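Local coordinates for protein aclacinomycin-N/aclacinomycin-A oxidase (Streptomyces galilaeus, PDB 2IPI) that oxidises the terminal sugar of aclacinomycins in the last two steps of their biosynthesis, using a bicovalently bound FAD and molecular oxygen, at residues H157-G161 with A210-G216; T411-Q415 with L489-N494; T143-G147 with D170-H176. All blocks are in the same frame, centred on the assembly; numbering follows the deposited sequence.

Interaction 1 of 3, residues H157-G161 with A210-G216; sequences HVLGG and AHTGGGG. With FAD (flavin-adenine dinucleotide), chain F.
A single carbonyl oxygen, Leu159 O, faces three consecutive glycine amides of 210-216. Gly215 N donates to Leu159 O at 3.1 Å in a nearly straight bond (163° at the hydrogen), arriving from 46° above the carbonyl plane. Gly213 N is 2.8 Å and Gly214 N 3.0 Å from the same Leu159 O, so the glycine chain wraps round the oxygen. The converse approach is a CA-H...O contact, with Leu159 CA 3.0 Å from His211 O. Nearby the two backbones meet with no side chain between them, Gly160 CA lying 3.7 Å from Gly213 CA.

Leu159 holds CG between its backbone N and carbonyl carbon (chi1 45°), which sends the branched end along the glycine chain: CD2 comes within 3.3 Å of Gly216 CA. The same methyl borders the adenine of FAD, and Leu159 CB meets the imidazole of His211 obliquely. At the start of the segment His157 turns to the cofactor, its ND1 hydrogen-bonded at 2.5 Å to the ribityl hydroxyl O3' of FAD.

Gly161 is the C-prime residue of a Schellman motif closing helix 154-157, while 210-216 runs on from helix 205-210. Both segments lie against strand 221-227, where Tyr225 receives Val158 and Leu159, and Val222 receives His211.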
# COMPACT_ATOMS: atom_id res chain seq x y z
N HIS A 157 3.58 -2.18 -5.77
CA HIS A 157 2.49 -1.36 -5.27
C HIS A 157 1.17 -1.74 -5.91
O HIS A 157 0.14 -1.86 -5.24
CB HIS A 157 2.78 0.12 -5.53
CG HIS A 157 1.65 1.06 -5.22
ND1 HIS A 157 1.39 1.50 -3.95
CD2 HIS A 157 0.73 1.64 -6.02
CE1 HIS A 157 0.35 2.32 -3.97
NE2 HIS A 157 -0.08 2.42 -5.22
N VAL A 158 1.17 -1.95 -7.25
CA VAL A 158 -0.16 -2.13 -7.83
C VAL A 158 -0.70 -3.54 -7.63
O VAL A 158 -1.88 -3.75 -7.34
CB VAL A 158 -0.13 -1.79 -9.33
CG1 VAL A 158 -1.42 -2.24 -9.98
CG2 VAL A 158 0.12 -0.30 -9.57
N LEU A 159 0.12 -4.58 -7.74
CA LEU A 159 -0.40 -5.95 -7.65
C LEU A 159 -0.92 -6.34 -6.27
O LEU A 159 -1.57 -7.39 -6.14
CB LEU A 159 0.66 -6.95 -8.12
CG LEU A 159 2.11 -6.87 -7.69
CD1 LEU A 159 2.36 -6.06 -6.42
CD2 LEU A 159 2.68 -8.29 -7.50
N GLY A 160 -0.64 -5.51 -5.27
CA GLY A 160 -1.19 -5.70 -3.95
C GLY A 160 -2.26 -4.69 -3.62
O GLY A 160 -2.76 -4.62 -2.50
N GLY A 161 -2.63 -3.88 -4.60
CA GLY A 161 -3.72 -2.96 -4.52
C GLY A 161 -3.52 -1.70 -3.73
O GLY A 161 -4.49 -1.28 -3.09
N ALA A 210 -5.12 -12.56 -10.13
CA ALA A 210 -4.13 -12.72 -9.08
C ALA A 210 -3.35 -11.43 -8.84
O ALA A 210 -2.86 -11.16 -7.75
CB ALA A 210 -3.18 -13.87 -9.42
N HIS A 211 -3.25 -10.62 -9.91
CA HIS A 211 -2.44 -9.42 -9.82
C HIS A 211 -3.25 -8.23 -9.32
O HIS A 211 -2.67 -7.15 -9.21
CB HIS A 211 -1.76 -9.15 -11.17
CG HIS A 211 -0.53 -10.04 -11.30
ND1 HIS A 211 -0.59 -11.34 -11.77
CD2 HIS A 211 0.77 -9.79 -11.02
CE1 HIS A 211 0.63 -11.86 -11.76
NE2 HIS A 211 1.48 -10.94 -11.31
N THR A 212 -4.53 -8.43 -9.00
CA THR A 212 -5.32 -7.30 -8.52
C THR A 212 -5.42 -7.29 -6.99
O THR A 212 -6.43 -6.88 -6.42
CB THR A 212 -6.72 -7.29 -9.15
OG1 THR A 212 -7.46 -6.14 -8.70
CG2 THR A 212 -7.57 -8.47 -8.73
N GLY A 213 -4.36 -7.71 -6.30
CA GLY A 213 -4.23 -7.51 -4.89
C GLY A 213 -3.86 -8.82 -4.22
O GLY A 213 -4.34 -8.93 -3.12
N GLY A 214 -3.12 -9.69 -4.88
CA GLY A 214 -2.53 -10.91 -4.38
C GLY A 214 -1.19 -10.65 -3.72
O GLY A 214 -0.64 -11.43 -2.94
N GLY A 215 -0.63 -9.48 -4.07
CA GLY A 215 0.65 -9.10 -3.56
C GLY A 215 1.86 -9.56 -4.34
O GLY A 215 1.78 -10.50 -5.13
N GLY A 216 3.00 -8.95 -4.09
CA GLY A 216 4.28 -8.98 -4.64
C GLY A 216 5.06 -10.18 -5.00
O GLY A 216 5.30 -10.48 -6.18
PA FAD F . 9.64 -3.47 -3.55
O1A FAD F . 10.37 -3.74 -2.37
O2A FAD F . 10.51 -3.43 -4.72
O5B FAD F . 8.48 -4.52 -3.76
C5B FAD F . 7.61 -4.87 -2.76
C4B FAD F . 7.06 -6.27 -3.01
O4B FAD F . 6.69 -6.39 -4.35
C3B FAD F . 8.15 -7.34 -2.81
O3B FAD F . 7.60 -8.55 -2.46
C2B FAD F . 8.75 -7.47 -4.20
O2B FAD F . 9.41 -8.68 -4.46
C1B FAD F . 7.51 -7.26 -5.04
N9A FAD F . 7.79 -6.84 -6.42
C8A FAD F . 8.54 -5.80 -6.81
N7A FAD F . 8.55 -5.71 -8.14
C5A FAD F . 7.82 -6.72 -8.60
C6A FAD F . 7.48 -7.12 -9.89
N6A FAD F . 7.86 -6.41 -10.87
N1A FAD F . 6.70 -8.18 -10.05
C2A FAD F . 6.25 -8.81 -8.99
N3A FAD F . 6.54 -8.45 -7.76
C4A FAD F . 7.32 -7.43 -7.55
N1 FAD F . 0.82 1.70 -0.07
C2 FAD F . -0.47 2.08 -0.34
O2 FAD F . -1.30 1.34 -0.65
N3 FAD F . -0.79 3.41 -0.24
C4 FAD F . 0.15 4.36 0.12
O4 FAD F . -0.16 5.52 0.10
C4X FAD F . 1.46 3.97 0.38
N5 FAD F . 2.42 4.86 0.76
C5X FAD F . 3.71 4.48 0.94
C6 FAD F . 4.69 5.43 1.25
C7 FAD F . 5.98 5.03 1.48
C7M FAD F . 6.99 6.10 1.69
C8 FAD F . 6.34 3.69 1.33
C8M FAD F . 7.81 3.31 1.29
C9 FAD F . 5.35 2.79 1.01
C9A FAD F . 4.03 3.14 0.85
N10 FAD F . 3.06 2.20 0.55
C10 FAD F . 1.79 2.62 0.27
C1' FAD F . 3.19 0.78 0.98
C2' FAD F . 3.85 -0.16 -0.03
O2' FAD F . 5.15 -0.58 0.22
C3' FAD F . 3.78 0.31 -1.46
O3' FAD F . 2.46 0.56 -1.86
C4' FAD F . 4.57 -0.77 -2.26
O4' FAD F . 4.67 -1.99 -1.65
C5' FAD F . 5.98 -0.47 -2.73
O5' FAD F . 6.41 -1.44 -3.62
P FAD F . 7.86 -1.27 -4.16
O1P FAD F . 7.94 -1.65 -5.53
O2P FAD F . 8.26 0.05 -3.94
O3P FAD F . 8.83 -2.13 -3.26

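Interaction 2 of 3, residues T411-Q415 with L489-N494; sequences TATAQ and LYYKGN
Ala414 lays its methyl over the last carbonyl of helix 486-491, CB standing 3.5 Å from Tyr491 O, and the same methyl also meets the carboxamide of Asn494 at 3.7 Å from ND2. That carbonyl is occupied in its own segment as well, since Asn494 N donates to Tyr491 O at 3.0 Å. The resulting turn carries Asn494 back across the 411-415 chain, where ND2 lies 3.1 Å from Thr411 O; a hydrogen bond from ND2 to Glu408 O steadies the amide. Lys492, with positive phi just beyond the helix, brings its aliphatic CD alongside Ala414 CB and Gln415 CG, while its ammonium group forms a salt bridge with Glu463.

No clear direct hydrogen bond joins the two backbones, but a water bridges them. It accepts from Ala414 N at 2.9 Å and donates to Tyr490 O at 3.1 Å and, over a longer 3.3 Å, to Ala412 O. Three bonds thus hold it, two from the loop and one from the helix end. Gln415, its chain bent at chi2 (91°), places its amide end beside the same Tyr490 carbonyl. The edge of the Tyr491 ring looks towards Ala412 O.

Here the loop between strands 391-398 and 420-428 is laid against the C-terminal end of helix 486-491, just before helix 495-505 begins. The tyrosines tie the helix end to its surroundings: Tyr490 OH bonds to the backbone of the active-site residue Tyr469, and Tyr491 OH to that of Gly214.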
# COMPACT_ATOMS: atom_id res chain seq x y z
N THR A 411 -12.32 -9.04 -7.31
CA THR A 411 -10.88 -8.78 -7.42
C THR A 411 -10.14 -9.61 -6.39
O THR A 411 -10.84 -10.32 -5.66
CB THR A 411 -10.71 -7.26 -7.22
OG1 THR A 411 -9.53 -6.73 -7.78
CG2 THR A 411 -10.65 -7.02 -5.73
N ALA A 412 -8.82 -9.59 -6.26
CA ALA A 412 -8.06 -10.26 -5.23
C ALA A 412 -7.74 -9.29 -4.08
O ALA A 412 -6.85 -9.53 -3.27
CB ALA A 412 -6.78 -10.91 -5.74
N THR A 413 -8.46 -8.18 -4.08
CA THR A 413 -8.58 -7.31 -2.92
C THR A 413 -9.99 -7.49 -2.35
O THR A 413 -10.97 -6.94 -2.87
CB THR A 413 -8.36 -5.81 -3.19
OG1 THR A 413 -9.45 -5.26 -3.92
CG2 THR A 413 -7.13 -5.62 -4.03
N ALA A 414 -10.02 -8.28 -1.28
CA ALA A 414 -11.28 -8.71 -0.70
C ALA A 414 -11.94 -7.64 0.14
O ALA A 414 -13.17 -7.52 0.15
CB ALA A 414 -11.05 -9.96 0.15
N GLN A 415 -11.15 -6.86 0.86
CA GLN A 415 -11.71 -5.94 1.85
C GLN A 415 -12.56 -4.86 1.20
O GLN A 415 -12.10 -3.78 0.88
CB GLN A 415 -10.56 -5.33 2.65
CG GLN A 415 -9.89 -6.34 3.58
CD GLN A 415 -8.72 -7.06 2.96
OE1 GLN A 415 -8.07 -7.90 3.61
NE2 GLN A 415 -8.40 -6.76 1.71
N LEU A 489 -6.32 -13.49 7.40
CA LEU A 489 -6.16 -12.11 7.81
C LEU A 489 -6.05 -11.20 6.60
O LEU A 489 -6.70 -10.17 6.55
CB LEU A 489 -4.93 -11.93 8.71
CG LEU A 489 -4.99 -12.53 10.12
CD1 LEU A 489 -3.82 -12.02 10.94
CD2 LEU A 489 -6.30 -12.21 10.82
N TYR A 490 -5.22 -11.61 5.63
CA TYR A 490 -4.96 -10.71 4.50
C TYR A 490 -5.94 -10.86 3.35
O TYR A 490 -6.19 -9.89 2.61
CB TYR A 490 -3.54 -10.97 3.99
CG TYR A 490 -2.42 -10.31 4.75
CD1 TYR A 490 -1.40 -11.07 5.29
CD2 TYR A 490 -2.35 -8.93 4.95
CE1 TYR A 490 -0.34 -10.51 6.00
CE2 TYR A 490 -1.30 -8.36 5.65
CZ TYR A 490 -0.30 -9.14 6.18
OH TYR A 490 0.75 -8.57 6.89
N TYR A 491 -6.49 -12.03 3.08
CA TYR A 491 -7.27 -12.25 1.87
C TYR A 491 -8.68 -12.76 2.10
O TYR A 491 -9.41 -12.94 1.10
CB TYR A 491 -6.56 -13.30 0.99
CG TYR A 491 -5.13 -13.07 0.63
CD1 TYR A 491 -4.74 -12.05 -0.24
CD2 TYR A 491 -4.12 -13.86 1.15
CE1 TYR A 491 -3.41 -11.86 -0.56
CE2 TYR A 491 -2.79 -13.68 0.84
CZ TYR A 491 -2.44 -12.67 -0.02
OH TYR A 491 -1.11 -12.52 -0.30
N LYS A 492 -9.08 -13.03 3.34
CA LYS A 492 -10.36 -13.62 3.68
C LYS A 492 -10.71 -14.78 2.76
O LYS A 492 -9.83 -15.58 2.45
CB LYS A 492 -11.46 -12.55 3.65
CG LYS A 492 -11.12 -11.43 4.65
CD LYS A 492 -11.90 -10.17 4.31
CE LYS A 492 -13.39 -10.32 4.60
NZ LYS A 492 -13.95 -9.35 5.58
N GLY A 493 -11.95 -14.90 2.30
CA GLY A 493 -12.36 -16.03 1.49
C GLY A 493 -11.70 -16.16 0.14
O GLY A 493 -12.02 -17.07 -0.63
N ASN A 494 -10.80 -15.24 -0.20
CA ASN A 494 -10.19 -15.22 -1.52
C ASN A 494 -8.96 -16.09 -1.64
O ASN A 494 -8.52 -16.36 -2.77
CB ASN A 494 -9.82 -13.77 -1.89
CG ASN A 494 -10.99 -13.08 -2.57
OD1 ASN A 494 -12.08 -13.63 -2.70
ND2 ASN A 494 -10.75 -11.84 -3.01
O HOH W 1 -7.50 -8.98 -0.09

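Interaction 3 of 3, residues T143-G147 with D170-H176; sequences TIPAG and DGVVADH. With FAD (flavin-adenine dinucleotide), chain F.
Pro145 supplies most of the van der Waals contact, its ring pushed into the curve of 170-176. CB touches Gly171 O at 3.2 Å, CG lies 3.5 Å from Val172 O and also meets the CB of Asp170, and CG and CD of the ring both reach His176, Pro145 CD lying 3.9 Å from His176 CD2. The pyrrolidine and imidazole side chains cross at about a right angle, and the approach to the imidazole is oblique.

The purely aliphatic share falls to Val173. Its CG2, anti to the backbone N, packs against Ile144 CD1 at 3.7 Å and more loosely against the methyl of Ala146, so one valine branch serves the residues on both sides of the proline.

Hydrogen bonds play no part across the interface; they shape each partner from within. His176 NE2 donates to Asp170 O at 3.0 Å, almost straight (171°) and in the plane of its ring, while ND1 is engaged with Thr229, so both nitrogens help fix the ring that Pro145 meets. Val172 N reaches Asp175 OD2 from above the carboxylate plane, and a salt bridge with Arg416 holds that oxygen too. On the proline side, Ala146 N bonds to Ile144 O at 2.8 Å. By contrast, Pro145 O and Val173 N are both buried here without a hydrogen-bond partner, 3.7 Å apart.

With Pro145 at its centre, the Ile144-Ala146 bend is an inverse gamma turn. It delivers the chain to the flavin, where Gly147 CA lies 3.3 Å from FAD O4, shortly before Cys149, one of the two residues that tether FAD covalently in this PCMH-type FAD-binding domain.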
# COMPACT_ATOMS: atom_id res chain seq x y z
N THR A 143 -5.41 10.38 -14.25
CA THR A 143 -4.60 9.72 -13.24
C THR A 143 -5.11 8.32 -12.89
O THR A 143 -6.11 7.88 -13.45
CB THR A 143 -4.57 10.52 -11.92
OG1 THR A 143 -4.65 11.93 -12.18
CG2 THR A 143 -3.26 10.30 -11.19
N ILE A 144 -4.45 7.67 -11.94
CA ILE A 144 -4.92 6.47 -11.28
C ILE A 144 -5.00 6.69 -9.77
O ILE A 144 -4.18 7.44 -9.21
CB ILE A 144 -4.01 5.26 -11.58
CG1 ILE A 144 -2.51 5.48 -11.38
CG2 ILE A 144 -4.31 4.74 -12.98
CD1 ILE A 144 -1.69 4.21 -11.55
N PRO A 145 -5.96 6.08 -9.08
CA PRO A 145 -6.04 6.21 -7.61
C PRO A 145 -5.01 5.38 -6.86
O PRO A 145 -5.35 4.43 -6.15
CB PRO A 145 -7.45 5.69 -7.30
CG PRO A 145 -7.79 4.79 -8.44
CD PRO A 145 -7.06 5.27 -9.64
N ALA A 146 -3.74 5.76 -7.03
CA ALA A 146 -2.65 5.05 -6.38
C ALA A 146 -2.21 5.73 -5.09
O ALA A 146 -2.78 6.72 -4.62
CB ALA A 146 -1.47 4.93 -7.33
N GLY A 147 -1.18 5.18 -4.46
CA GLY A 147 -0.68 5.63 -3.18
C GLY A 147 -0.28 7.10 -3.12
O GLY A 147 -0.37 7.82 -4.11
N ASP A 170 -12.61 6.98 -6.80
CA ASP A 170 -12.48 6.10 -7.95
C ASP A 170 -12.16 4.65 -7.60
O ASP A 170 -12.14 3.85 -8.54
CB ASP A 170 -11.37 6.58 -8.87
CG ASP A 170 -11.51 7.98 -9.42
OD1 ASP A 170 -12.64 8.45 -9.63
OD2 ASP A 170 -10.46 8.61 -9.64
N GLY A 171 -11.89 4.31 -6.36
CA GLY A 171 -11.60 2.97 -5.87
C GLY A 171 -10.14 2.60 -5.83
O GLY A 171 -9.24 3.44 -5.85
N VAL A 172 -9.83 1.30 -5.74
CA VAL A 172 -8.43 0.86 -5.65
C VAL A 172 -7.74 1.10 -6.99
O VAL A 172 -8.44 1.39 -7.96
CB VAL A 172 -8.42 -0.61 -5.18
CG1 VAL A 172 -7.46 -1.53 -5.90
CG2 VAL A 172 -8.14 -0.59 -3.68
N VAL A 173 -6.42 1.04 -7.03
CA VAL A 173 -5.75 1.24 -8.33
C VAL A 173 -6.07 0.05 -9.23
O VAL A 173 -6.28 0.18 -10.43
CB VAL A 173 -4.24 1.43 -8.12
CG1 VAL A 173 -3.60 0.13 -7.65
CG2 VAL A 173 -3.56 1.95 -9.37
N ALA A 174 -6.14 -1.14 -8.62
CA ALA A 174 -6.39 -2.39 -9.31
C ALA A 174 -7.81 -2.51 -9.85
O ALA A 174 -8.13 -3.46 -10.58
CB ALA A 174 -6.06 -3.54 -8.39
N ASP A 175 -8.65 -1.54 -9.49
CA ASP A 175 -9.95 -1.34 -10.08
C ASP A 175 -9.90 -0.71 -11.46
O ASP A 175 -10.96 -0.40 -12.04
CB ASP A 175 -10.81 -0.46 -9.13
CG ASP A 175 -11.32 -1.34 -7.99
OD1 ASP A 175 -11.39 -2.56 -8.27
OD2 ASP A 175 -11.64 -0.86 -6.89
N HIS A 176 -8.68 -0.49 -11.96
CA HIS A 176 -8.42 0.13 -13.25
C HIS A 176 -7.33 -0.63 -13.98
O HIS A 176 -6.69 -0.19 -14.94
CB HIS A 176 -8.06 1.62 -13.08
CG HIS A 176 -9.20 2.36 -12.42
ND1 HIS A 176 -10.20 2.98 -13.13
CD2 HIS A 176 -9.49 2.54 -11.11
CE1 HIS A 176 -11.05 3.53 -12.28
NE2 HIS A 176 -10.65 3.27 -11.03
PA FAD F . 9.64 -3.47 -3.55
O1A FAD F . 10.37 -3.74 -2.37
O2A FAD F . 10.51 -3.43 -4.72
O5B FAD F . 8.48 -4.52 -3.76
C5B FAD F . 7.61 -4.87 -2.76
C4B FAD F . 7.06 -6.27 -3.01
O4B FAD F . 6.69 -6.39 -4.35
C3B FAD F . 8.15 -7.34 -2.81
O3B FAD F . 7.60 -8.55 -2.46
C2B FAD F . 8.75 -7.47 -4.20
O2B FAD F . 9.41 -8.68 -4.46
C1B FAD F . 7.51 -7.26 -5.04
N9A FAD F . 7.79 -6.84 -6.42
C8A FAD F . 8.54 -5.80 -6.81
N7A FAD F . 8.55 -5.71 -8.14
C5A FAD F . 7.82 -6.72 -8.60
C6A FAD F . 7.48 -7.12 -9.89
N6A FAD F . 7.86 -6.41 -10.87
N1A FAD F . 6.70 -8.18 -10.05
C2A FAD F . 6.25 -8.81 -8.99
N3A FAD F . 6.54 -8.45 -7.76
C4A FAD F . 7.32 -7.43 -7.55
N1 FAD F . 0.82 1.70 -0.07
C2 FAD F . -0.47 2.08 -0.34
O2 FAD F . -1.30 1.34 -0.65
N3 FAD F . -0.79 3.41 -0.24
C4 FAD F . 0.15 4.36 0.12
O4 FAD F . -0.16 5.52 0.10
C4X FAD F . 1.46 3.97 0.38
N5 FAD F . 2.42 4.86 0.76
C5X FAD F . 3.71 4.48 0.94
C6 FAD F . 4.69 5.43 1.25
C7 FAD F . 5.98 5.03 1.48
C7M FAD F . 6.99 6.10 1.69
C8 FAD F . 6.34 3.69 1.33
C8M FAD F . 7.81 3.31 1.29
C9 FAD F . 5.35 2.79 1.01
C9A FAD F . 4.03 3.14 0.85
N10 FAD F . 3.06 2.20 0.55
C10 FAD F . 1.79 2.62 0.27
C1' FAD F . 3.19 0.78 0.98
C2' FAD F . 3.85 -0.16 -0.03
O2' FAD F . 5.15 -0.58 0.22
C3' FAD F . 3.78 0.31 -1.46
O3' FAD F . 2.46 0.56 -1.86
C4' FAD F . 4.57 -0.77 -2.26
O4' FAD F . 4.67 -1.99 -1.65
C5' FAD F . 5.98 -0.47 -2.73
O5' FAD F . 6.41 -1.44 -3.62
P FAD F . 7.86 -1.27 -4.16
O1P FAD F . 7.94 -1.65 -5.53
O2P FAD F . 8.26 0.05 -3.94
O3P FAD F . 8.83 -2.13 -3.26

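In the fold
All three contacts are largely buried and involve loops, interaction 2 setting a loop against a helix end, yet their chemistry follows their place. Interactions 1 and 3 lie inside the PCMH-type region and both touch FAD. Interaction 1 is backbone-rich, glycine amides round a carbonyl, whereas interaction 3 is van der Waals packing of a proline and aliphatic groups. Their segments alternate along the chain, and His157 packs on Ala146 and Gly147. Interaction 2, with several partly exposed residues, joins the loop before strand 420-428 to helix 486-491 by packing and a bridging water. It abuts interaction 1, where Tyr491 OH probably bonds to Gly214 O. Interactions 2 and 3 do not touch, their centres being about 17 Å apart.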